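Long-range contact in thymidylate synthase 1 (Bacillus subtilis, PDB 1BKP), which catalyses the reductive methylation of dUMP to dTMP, with 5,10-methylenetetrahydrofolate serving as both methyl donor and reductant: residues Q2-I15 / I227-A241. Residues are numbered along the deposited sequence; the frame is centred on the assembly and turned at random.
Sequences QFDKQYNSIIKDII and IDNLKIQMEREQFEA
M234 enters helix 3-15 as a knob, its side chain set in the hole formed by N8, I11, K12 and I15. A long, unbranched thioether suits this place: the side chains of M234 and N8 run past each other in opposite directions, with M234 CG against the amide of N8, and M234 SD lies 3.9 Å from I11 CG2. The bend at chi3 (-51°) brings M234 CE within 3.7 Å of I15 CD1. Beside it, L230 CB meets I11 CG2 at 4.0 Å, two apolar chains crossing nearly at right angles. Helices 3-15 and 227-235 run in broadly opposing directions, 141° apart, on the outer layer of the thymidylate synthase fold; L230 also reaches V222 of strand 209-223, and I10 and I14 pack on that central sheet.

Beyond helix 227-235, Q238 is long enough to pass D4, Q238 CD lying 3.6 Å from D4 CB, and its amide offers K5 an acceptor: K5 NZ bonds Q238 OE1 (3.1 Å), tilted 31° out of the carbonyl plane. With an alanine here, K5 is likely to lose this acceptor and the flank of D4 its cover.

Y7 pairs a ring, packed on I11 CG1, with a hydroxyl that reaches a water; this water donates to both Y7 OH and Q233 OE1. Y7 OH also bonds M184 O, and Q233 NE2 bonds T59 OG1. T58 OG1 similarly bonds D4 OD2 and the backbone N of F239, next to Q238.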
loop_
_atom_site.group_PDB
_atom_site.type_symbol
_atom_site.label_atom_id
_atom_site.label_comp_id
_atom_site.label_asym_id
_atom_site.label_seq_id
_atom_site.Cartn_x
_atom_site.Cartn_y
_atom_site.Cartn_z
ATOM N N GLN A 2 1.107 -7.653 -22.372
ATOM C CA GLN A 2 2.357 -7.069 -22.316
ATOM C C GLN A 2 2.513 -5.972 -21.221
ATOM O O GLN A 2 1.839 -4.904 -21.075
ATOM C CB GLN A 2 3.025 -6.558 -23.677
ATOM C CG GLN A 2 4.106 -7.705 -24.341
ATOM C CD GLN A 2 5.167 -8.331 -23.365
ATOM O OE1 GLN A 2 5.613 -9.450 -23.586
ATOM N NE2 GLN A 2 5.669 -7.555 -22.396
ATOM N N PHE A 3 3.545 -6.288 -20.510
ATOM C CA PHE A 3 4.163 -5.375 -19.623
ATOM C C PHE A 3 4.735 -4.270 -20.571
ATOM O O PHE A 3 4.760 -3.145 -20.192
ATOM C CB PHE A 3 5.295 -6.117 -18.937
ATOM C CG PHE A 3 6.061 -5.283 -17.920
ATOM C CD1 PHE A 3 5.522 -4.103 -17.383
ATOM C CD2 PHE A 3 7.318 -5.644 -17.530
ATOM C CE1 PHE A 3 6.259 -3.306 -16.480
ATOM C CE2 PHE A 3 8.041 -4.794 -16.597
ATOM C CZ PHE A 3 7.512 -3.675 -16.106
ATOM N N ASP A 4 5.179 -4.572 -21.789
ATOM C CA ASP A 4 5.755 -3.539 -22.665
ATOM C C ASP A 4 4.724 -2.485 -22.880
ATOM O O ASP A 4 5.037 -1.320 -22.906
ATOM C CB ASP A 4 6.061 -4.108 -24.056
ATOM C CG ASP A 4 7.300 -5.037 -24.070
ATOM O OD1 ASP A 4 8.325 -4.624 -23.557
ATOM O OD2 ASP A 4 7.260 -6.085 -24.724
ATOM N N LYS A 5 3.482 -2.886 -23.132
ATOM C CA LYS A 5 2.435 -1.876 -23.378
ATOM C C LYS A 5 2.143 -0.973 -22.202
ATOM O O LYS A 5 2.095 0.233 -22.316
ATOM C CB LYS A 5 1.135 -2.582 -23.818
ATOM C CG LYS A 5 1.354 -3.191 -25.210
ATOM C CD LYS A 5 0.100 -3.697 -25.862
ATOM C CE LYS A 5 0.479 -4.405 -27.134
ATOM N NZ LYS A 5 1.286 -3.447 -27.955
ATOM N N GLN A 6 2.011 -1.592 -21.031
ATOM C CA GLN A 6 1.721 -0.836 -19.837
ATOM C C GLN A 6 2.870 -0.024 -19.420
ATOM O O GLN A 6 2.680 1.105 -18.951
ATOM C CB GLN A 6 1.279 -1.791 -18.702
ATOM C CG GLN A 6 -0.090 -2.411 -19.033
ATOM C CD GLN A 6 -0.643 -3.203 -17.812
ATOM O OE1 GLN A 6 -0.731 -2.660 -16.722
ATOM N NE2 GLN A 6 -0.917 -4.456 -17.988
ATOM N N TYR A 7 4.077 -0.588 -19.559
ATOM C CA TYR A 7 5.280 0.182 -19.118
ATOM C C TYR A 7 5.476 1.475 -19.983
ATOM O O TYR A 7 5.677 2.592 -19.466
ATOM C CB TYR A 7 6.494 -0.761 -19.220
ATOM C CG TYR A 7 7.819 -0.123 -18.943
ATOM C CD1 TYR A 7 8.254 0.001 -17.640
ATOM C CD2 TYR A 7 8.658 0.248 -19.966
ATOM C CE1 TYR A 7 9.527 0.488 -17.301
ATOM C CE2 TYR A 7 9.955 0.727 -19.671
ATOM C CZ TYR A 7 10.391 0.858 -18.344
ATOM O OH TYR A 7 11.620 1.418 -17.995
ATOM N N ASN A 8 5.330 1.294 -21.300
ATOM C CA ASN A 8 5.478 2.347 -22.241
ATOM C C ASN A 8 4.458 3.440 -21.973
ATOM O O ASN A 8 4.744 4.613 -22.210
ATOM C CB ASN A 8 5.293 1.843 -23.659
ATOM C CG ASN A 8 6.487 1.061 -24.245
ATOM O OD1 ASN A 8 6.389 0.574 -25.389
ATOM N ND2 ASN A 8 7.496 0.822 -23.487
ATOM N N SER A 9 3.228 3.070 -21.553
ATOM C CA SER A 9 2.175 4.073 -21.238
ATOM C C SER A 9 2.568 4.898 -20.038
ATOM O O SER A 9 2.414 6.120 -20.068
ATOM C CB SER A 9 0.788 3.450 -20.929
ATOM O OG SER A 9 0.327 2.918 -22.161
ATOM N N ILE A 10 3.077 4.257 -18.992
ATOM C CA ILE A 10 3.532 5.010 -17.813
ATOM C C ILE A 10 4.684 5.914 -18.137
ATOM O O ILE A 10 4.711 7.125 -17.764
ATOM C CB ILE A 10 3.903 4.074 -16.672
ATOM C CG1 ILE A 10 2.590 3.315 -16.259
ATOM C CG2 ILE A 10 4.531 4.843 -15.470
ATOM C CD1 ILE A 10 2.775 2.230 -15.198
ATOM N N ILE A 11 5.628 5.390 -18.899
ATOM C CA ILE A 11 6.822 6.230 -19.218
ATOM C C ILE A 11 6.401 7.487 -20.010
ATOM O O ILE A 11 6.894 8.569 -19.758
ATOM C CB ILE A 11 7.895 5.355 -20.057
ATOM C CG1 ILE A 11 8.428 4.157 -19.215
ATOM C CG2 ILE A 11 9.009 6.310 -20.617
ATOM C CD1 ILE A 11 9.211 4.591 -17.985
ATOM N N LYS A 12 5.512 7.333 -20.991
ATOM C CA LYS A 12 5.050 8.463 -21.807
ATOM C C LYS A 12 4.347 9.504 -20.937
ATOM O O LYS A 12 4.475 10.718 -21.159
ATOM C CB LYS A 12 4.062 7.893 -22.850
ATOM C CG LYS A 12 3.623 8.810 -23.977
ATOM C CD LYS A 12 4.666 8.838 -25.086
ATOM C CE LYS A 12 4.237 9.778 -26.221
ATOM N NZ LYS A 12 5.309 10.107 -27.206
ATOM N N ASP A 13 3.635 9.022 -19.920
ATOM C CA ASP A 13 2.927 9.915 -19.025
ATOM C C ASP A 13 3.895 10.736 -18.196
ATOM O O ASP A 13 3.668 11.944 -17.890
ATOM C CB ASP A 13 1.990 9.110 -18.096
ATOM C CG ASP A 13 1.184 10.022 -17.196
ATOM O OD1 ASP A 13 0.588 10.931 -17.759
ATOM O OD2 ASP A 13 1.121 9.892 -15.966
ATOM N N ILE A 14 5.016 10.108 -17.855
ATOM C CA ILE A 14 6.008 10.783 -17.059
ATOM C C ILE A 14 6.788 11.835 -17.877
ATOM O O ILE A 14 6.968 13.029 -17.433
ATOM C CB ILE A 14 7.014 9.722 -16.419
ATOM C CG1 ILE A 14 6.280 8.876 -15.373
ATOM C CG2 ILE A 14 8.249 10.415 -15.736
ATOM C CD1 ILE A 14 7.192 7.676 -14.829
ATOM N N ILE A 15 7.169 11.421 -19.098
ATOM C CA ILE A 15 7.914 12.295 -19.981
ATOM C C ILE A 15 7.017 13.457 -20.295
ATOM O O ILE A 15 7.472 14.548 -20.247
ATOM C CB ILE A 15 8.289 11.639 -21.315
ATOM C CG1 ILE A 15 9.440 10.658 -21.116
ATOM C CG2 ILE A 15 8.619 12.709 -22.346
ATOM C CD1 ILE A 15 9.625 9.774 -22.339
ATOM N N ILE A 227 16.005 9.746 -20.295
ATOM C CA ILE A 227 14.910 9.984 -21.221
ATOM C C ILE A 227 15.156 9.575 -22.700
ATOM O O ILE A 227 14.299 8.933 -23.330
ATOM C CB ILE A 227 14.417 11.422 -21.054
ATOM C CG1 ILE A 227 13.654 11.542 -19.719
ATOM C CG2 ILE A 227 13.464 11.800 -22.266
ATOM C CD1 ILE A 227 13.435 12.923 -19.381
ATOM N N ASP A 228 16.298 9.994 -23.269
ATOM C CA ASP A 228 16.549 9.601 -24.640
ATOM C C ASP A 228 16.478 8.117 -24.891
ATOM O O ASP A 228 15.879 7.706 -25.884
ATOM C CB ASP A 228 17.866 10.150 -25.229
ATOM C CG ASP A 228 18.122 9.574 -26.678
ATOM O OD1 ASP A 228 17.272 9.807 -27.601
ATOM O OD2 ASP A 228 19.126 8.819 -26.881
ATOM N N ASN A 229 17.097 7.301 -24.027
ATOM C CA ASN A 229 17.082 5.836 -24.207
ATOM C C ASN A 229 15.644 5.322 -24.058
ATOM O O ASN A 229 15.243 4.424 -24.788
ATOM C CB ASN A 229 17.882 5.104 -23.131
ATOM C CG ASN A 229 19.370 5.034 -23.430
ATOM O OD1 ASN A 229 19.825 5.348 -24.517
ATOM N ND2 ASN A 229 20.143 4.719 -22.406
ATOM N N LEU A 230 14.836 5.946 -23.171
ATOM C CA LEU A 230 13.481 5.421 -22.958
ATOM C C LEU A 230 12.645 5.692 -24.207
ATOM O O LEU A 230 11.745 4.914 -24.572
ATOM C CB LEU A 230 12.832 6.066 -21.695
ATOM C CG LEU A 230 13.430 5.661 -20.377
ATOM C CD1 LEU A 230 12.835 6.533 -19.212
ATOM C CD2 LEU A 230 13.124 4.160 -20.209
ATOM N N LYS A 231 12.928 6.830 -24.835
ATOM C CA LYS A 231 12.236 7.222 -26.074
ATOM C C LYS A 231 12.590 6.176 -27.115
ATOM O O LYS A 231 11.748 5.820 -27.917
ATOM C CB LYS A 231 12.683 8.619 -26.551
ATOM C CG LYS A 231 11.934 9.774 -25.824
ATOM C CD LYS A 231 12.416 11.075 -26.473
ATOM C CE LYS A 231 12.065 12.310 -25.676
ATOM N NZ LYS A 231 10.704 12.766 -26.006
ATOM N N ILE A 232 13.862 5.753 -27.167
ATOM C CA ILE A 232 14.252 4.665 -28.079
ATOM C C ILE A 232 13.475 3.405 -27.766
ATOM O O ILE A 232 12.848 2.816 -28.667
ATOM C CB ILE A 232 15.772 4.322 -27.952
ATOM C CG1 ILE A 232 16.598 5.423 -28.596
ATOM C CG2 ILE A 232 16.131 2.886 -28.605
ATOM C CD1 ILE A 232 18.092 5.190 -28.223
ATOM N N GLN A 233 13.485 2.963 -26.501
ATOM C CA GLN A 233 12.748 1.762 -26.129
ATOM C C GLN A 233 11.318 1.763 -26.565
ATOM O O GLN A 233 10.769 0.760 -26.882
ATOM C CB GLN A 233 12.689 1.592 -24.616
ATOM C CG GLN A 233 13.694 0.707 -24.161
ATOM C CD GLN A 233 13.650 0.495 -22.697
ATOM O OE1 GLN A 233 14.277 1.274 -21.945
ATOM N NE2 GLN A 233 12.944 -0.602 -22.258
ATOM N N MET A 234 10.669 2.900 -26.451
ATOM C CA MET A 234 9.300 2.992 -26.800
ATOM C C MET A 234 8.994 2.771 -28.248
ATOM O O MET A 234 7.876 2.432 -28.549
ATOM C CB MET A 234 8.708 4.301 -26.310
ATOM C CG MET A 234 8.380 4.182 -24.801
ATOM S SD MET A 234 7.628 5.615 -24.161
ATOM C CE MET A 234 8.721 7.002 -24.672
ATOM N N GLU A 235 9.926 3.082 -29.140
ATOM C CA GLU A 235 9.704 2.906 -30.569
ATOM C C GLU A 235 10.154 1.550 -31.045
ATOM O O GLU A 235 10.028 1.244 -32.206
ATOM C CB GLU A 235 10.516 3.927 -31.409
ATOM C CG GLU A 235 10.210 5.419 -31.242
ATOM C CD GLU A 235 11.326 6.361 -31.889
ATOM O OE1 GLU A 235 12.146 5.939 -32.772
ATOM O OE2 GLU A 235 11.371 7.559 -31.505
ATOM N N ARG A 236 10.692 0.744 -30.157
ATOM C CA ARG A 236 11.148 -0.581 -30.575
ATOM C C ARG A 236 10.076 -1.632 -30.791
ATOM O O ARG A 236 8.930 -1.542 -30.293
ATOM C CB ARG A 236 12.176 -1.072 -29.543
ATOM C CG ARG A 236 13.537 -1.069 -30.098
ATOM C CD ARG A 236 14.584 -0.412 -29.281
ATOM N NE ARG A 236 15.258 -1.243 -28.350
ATOM C CZ ARG A 236 16.573 -1.349 -28.027
ATOM N NH1 ARG A 236 17.667 -0.734 -28.543
ATOM N NH2 ARG A 236 16.750 -2.001 -26.889
ATOM N N GLU A 237 10.423 -2.634 -31.580
ATOM C CA GLU A 237 9.526 -3.734 -31.837
ATOM C C GLU A 237 9.260 -4.489 -30.519
ATOM O O GLU A 237 10.152 -4.531 -29.654
ATOM C CB GLU A 237 10.232 -4.624 -32.889
ATOM C CG GLU A 237 9.444 -5.696 -33.562
ATOM C CD GLU A 237 10.006 -6.021 -34.950
ATOM O OE1 GLU A 237 11.220 -6.293 -35.043
ATOM O OE2 GLU A 237 9.232 -5.970 -35.939
ATOM N N GLN A 238 8.051 -5.032 -30.330
ATOM C CA GLN A 238 7.704 -5.822 -29.116
ATOM C C GLN A 238 7.498 -7.322 -29.582
ATOM O O GLN A 238 6.796 -7.579 -30.557
ATOM C CB GLN A 238 6.417 -5.304 -28.448
ATOM C CG GLN A 238 6.554 -3.832 -27.989
ATOM C CD GLN A 238 5.285 -3.226 -27.497
ATOM O OE1 GLN A 238 4.296 -3.897 -27.282
ATOM N NE2 GLN A 238 5.295 -1.921 -27.323
ATOM N N PHE A 239 8.026 -8.269 -28.817
ATOM C CA PHE A 239 7.957 -9.680 -29.119
ATOM C C PHE A 239 6.983 -10.337 -28.172
ATOM O O PHE A 239 6.461 -9.689 -27.264
ATOM C CB PHE A 239 9.332 -10.256 -28.941
ATOM C CG PHE A 239 10.324 -9.714 -29.980
ATOM C CD1 PHE A 239 9.976 -9.705 -31.347
ATOM C CD2 PHE A 239 11.473 -9.044 -29.587
ATOM C CE1 PHE A 239 10.751 -9.020 -32.290
ATOM C CE2 PHE A 239 12.259 -8.361 -30.522
ATOM C CZ PHE A 239 11.873 -8.360 -31.870
ATOM N N GLU A 240 6.674 -11.594 -28.417
ATOM C CA GLU A 240 5.770 -12.325 -27.534
ATOM C C GLU A 240 6.535 -12.637 -26.271
ATOM O O GLU A 240 7.757 -12.803 -26.300
ATOM C CB GLU A 240 5.340 -13.662 -28.191
ATOM C CG GLU A 240 4.568 -13.489 -29.469
ATOM C CD GLU A 240 3.630 -14.655 -29.717
ATOM O OE1 GLU A 240 3.885 -15.754 -29.166
ATOM O OE2 GLU A 240 2.628 -14.468 -30.451
ATOM N N ALA A 241 5.815 -12.826 -25.174
ATOM C CA ALA A 241 6.479 -13.067 -23.960
ATOM C C ALA A 241 7.079 -14.485 -23.934
ATOM O O ALA A 241 6.512 -15.413 -24.535
ATOM C CB ALA A 241 5.561 -12.851 -22.807
HETATM O O HOH W 1 13.999 0.396 -19.382
#